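Local coordinates for DUF305 domain-containing protein (Deinococcus radiodurans R1, PDB 3BT5) that is of unknown function but folds as a bundle of long helices and belongs to a family grouped with the ferritin-like proteins, at residues 52-57 with 143-148. Sequence-based numbering, arbitrary orientation. Where two conformers were deposited one is given.
Sequences LSQREQ and VTQRGE
Thr-144 stands opposite Ser-53, the pair with the nearest CA atoms (7.8 Å), and touches the helix of 52-57 with two branches. Its chi1 of -63° sets OG1 beside the backbone N, where it bonds the Gln-140 carbonyl in the preceding turn, and leaves the methyl CG2 facing Ser-53 CB at 4.1 Å. Thr-144 OG1 also lies 3.3 Å from Gln-57 NE2, the two side chains meeting from opposite directions; Gln-57 OE1 is hydrogen-bonded to His-24 of helix 11-37. Gln-145 bends at chi2 and meets Gln-54, likewise bent, at about a right angle, their amide planes 47° apart and Gln-54 NE2 3.3 Å from Gln-145 OE1. Both glutamines are buried: Gln-54 packs on His-24 and His-114, Gln-145 on His-115. One turn beyond Thr-144, Glu-148 reaches over with a chain extended beyond CG. In the conformer given, Ser-53 OG, which also bonds the Ile-50 carbonyl, donates to the syn lone pair of Glu-148 OE2 at 2.6 Å. Glu-148 OE1 is bonded to His-115 NE2 of helix 100-122, and bonds at both oxygens probably hold the carboxylate against rotation. An alanine here would remove the carboxylate and is likely to cost Ser-53 its bond across the helices and leave the His-115 imidazole without this partner. Helices 41-68 and 132-158 run antiparallel, their local axes 169° apart in direction and 11.3 Å at closest approach; their polar layer with histidines belongs to the interior of a four-helix bundle built from 11-37, 41-68, 100-122 and 132-158, consistent with the family's ferritin-like grouping.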
loop_
_atom_site.group_PDB
_atom_site.type_symbol
_atom_site.label_atom_id
_atom_site.label_comp_id
_atom_site.label_asym_id
_atom_site.label_seq_id
_atom_site.Cartn_x
_atom_site.Cartn_y
_atom_site.Cartn_z
ATOM N N LEU A 52 -7.293 6.077 -4.431
ATOM C CA LEU A 52 -7.543 5.897 -5.850
ATOM C C LEU A 52 -6.365 5.260 -6.587
ATOM O O LEU A 52 -6.529 4.361 -7.425
ATOM C CB LEU A 52 -7.926 7.243 -6.478
ATOM C CG LEU A 52 -9.327 7.715 -6.052
ATOM C CD1 LEU A 52 -9.637 9.124 -6.561
ATOM C CD2 LEU A 52 -10.421 6.711 -6.493
ATOM N N SER A 53 -5.159 5.685 -6.257
ATOM C CA SER A 53 -3.995 5.123 -6.937
ATOM C C SER A 53 -3.771 3.675 -6.537
ATOM O O SER A 53 -3.449 2.830 -7.387
ATOM C CB SER A 53 -2.745 5.923 -6.622
ATOM O OG SER A 53 -2.396 5.710 -5.268
ATOM N N GLN A 54 -3.951 3.353 -5.265
ATOM C CA GLN A 54 -3.765 1.970 -4.826
ATOM C C GLN A 54 -4.827 1.071 -5.456
ATOM O O GLN A 54 -4.527 -0.039 -5.899
ATOM C CB GLN A 54 -3.810 1.881 -3.297
ATOM C CG GLN A 54 -2.631 2.552 -2.578
ATOM C CD GLN A 54 -1.427 1.615 -2.412
ATOM O OE1 GLN A 54 -1.446 0.680 -1.599
ATOM N NE2 GLN A 54 -0.378 1.865 -3.178
ATOM N N ARG A 55 -6.075 1.548 -5.516
ATOM C CA ARG A 55 -7.127 0.735 -6.121
ATOM C C ARG A 55 -6.874 0.440 -7.611
ATOM O O ARG A 55 -7.177 -0.655 -8.091
ATOM C CB ARG A 55 -8.493 1.399 -5.913
ATOM C CG ARG A 55 -8.996 1.235 -4.497
ATOM C CD ARG A 55 -10.263 2.030 -4.244
ATOM N NE ARG A 55 -11.371 1.522 -5.042
ATOM C CZ ARG A 55 -12.637 1.867 -4.850
ATOM N NH1 ARG A 55 -12.943 2.693 -3.856
ATOM N NH2 ARG A 55 -13.598 1.377 -5.634
ATOM N N GLU A 56 -6.337 1.410 -8.345
ATOM C CA GLU A 56 -6.029 1.195 -9.760
ATOM C C GLU A 56 -5.031 0.055 -9.905
ATOM O O GLU A 56 -5.176 -0.818 -10.759
ATOM C CB GLU A 56 -5.445 2.460 -10.374
ATOM C CG GLU A 56 -5.154 2.336 -11.869
ATOM C CD GLU A 56 -4.346 3.518 -12.430
ATOM O OE1 GLU A 56 -4.168 4.536 -11.725
ATOM O OE2 GLU A 56 -3.882 3.419 -13.590
ATOM N N GLN A 57 -4.019 0.029 -9.045
ATOM C CA GLN A 57 -3.064 -1.053 -9.124
ATOM C C GLN A 57 -3.644 -2.386 -8.631
ATOM O O GLN A 57 -3.312 -3.449 -9.175
ATOM C CB GLN A 57 -1.798 -0.662 -8.367
ATOM C CG GLN A 57 -1.019 0.379 -9.195
ATOM C CD GLN A 57 0.131 1.035 -8.477
ATOM O OE1 GLN A 57 0.457 0.698 -7.336
ATOM N NE2 GLN A 57 0.773 1.991 -9.158
ATOM N N VAL A 143 7.296 3.720 -8.886
ATOM C CA VAL A 143 7.160 5.142 -9.211
ATOM C C VAL A 143 6.062 5.800 -8.359
ATOM O O VAL A 143 6.248 6.877 -7.781
ATOM C CB VAL A 143 6.857 5.303 -10.733
ATOM C CG1 VAL A 143 6.369 6.712 -11.066
ATOM C CG2 VAL A 143 8.104 5.018 -11.531
ATOM N N THR A 144 4.908 5.151 -8.304
ATOM C CA THR A 144 3.772 5.706 -7.601
ATOM C C THR A 144 4.060 5.789 -6.096
ATOM O O THR A 144 3.756 6.814 -5.443
ATOM C CB THR A 144 2.513 4.877 -7.898
ATOM O OG1 THR A 144 2.229 4.981 -9.302
ATOM C CG2 THR A 144 1.324 5.396 -7.096
ATOM N N GLN A 145 4.662 4.740 -5.539
ATOM C CA GLN A 145 4.929 4.719 -4.089
ATOM C C GLN A 145 5.898 5.841 -3.764
ATOM O O GLN A 145 5.735 6.510 -2.744
ATOM C CB GLN A 145 5.636 3.426 -3.628
ATOM C CG GLN A 145 4.982 2.116 -3.798
ATOM C CD GLN A 145 3.606 2.183 -3.363
ATOM O OE1 GLN A 145 2.704 2.326 -4.188
ATOM N NE2 GLN A 145 3.388 2.103 -2.042
ATOM N N ARG A 146 6.933 5.994 -4.587
ATOM C CA ARG A 146 7.946 6.989 -4.296
ATOM C C ARG A 146 7.376 8.406 -4.409
ATOM O O ARG A 146 7.732 9.267 -3.610
ATOM C CB ARG A 146 9.186 6.789 -5.184
ATOM C CG ARG A 146 10.060 5.604 -4.751
ATOM C CD ARG A 146 11.291 5.393 -5.659
ATOM N NE ARG A 146 12.238 4.442 -5.066
ATOM C CZ ARG A 146 13.218 3.832 -5.739
ATOM N NH1 ARG A 146 13.344 4.030 -7.038
ATOM N NH2 ARG A 146 14.027 2.989 -5.121
ATOM N N GLY A 147 6.498 8.643 -5.387
ATOM C CA GLY A 147 5.841 9.947 -5.474
ATOM C C GLY A 147 5.025 10.223 -4.219
ATOM O O GLY A 147 5.088 11.309 -3.644
ATOM N N GLU A 148 4.242 9.237 -3.788
ATOM C CA GLU A 148 3.383 9.440 -2.621
ATOM C C GLU A 148 4.191 9.615 -1.329
ATOM O O GLU A 148 3.814 10.412 -0.467
ATOM C CB GLU A 148 2.367 8.304 -2.510
ATOM C CG GLU A 148 1.355 8.388 -3.659
ATOM C CD GLU A 148 0.319 7.273 -3.682
ATOM O OE1 GLU A 148 0.410 6.284 -2.905
ATOM O OE2 GLU A 148 -0.622 7.406 -4.506
#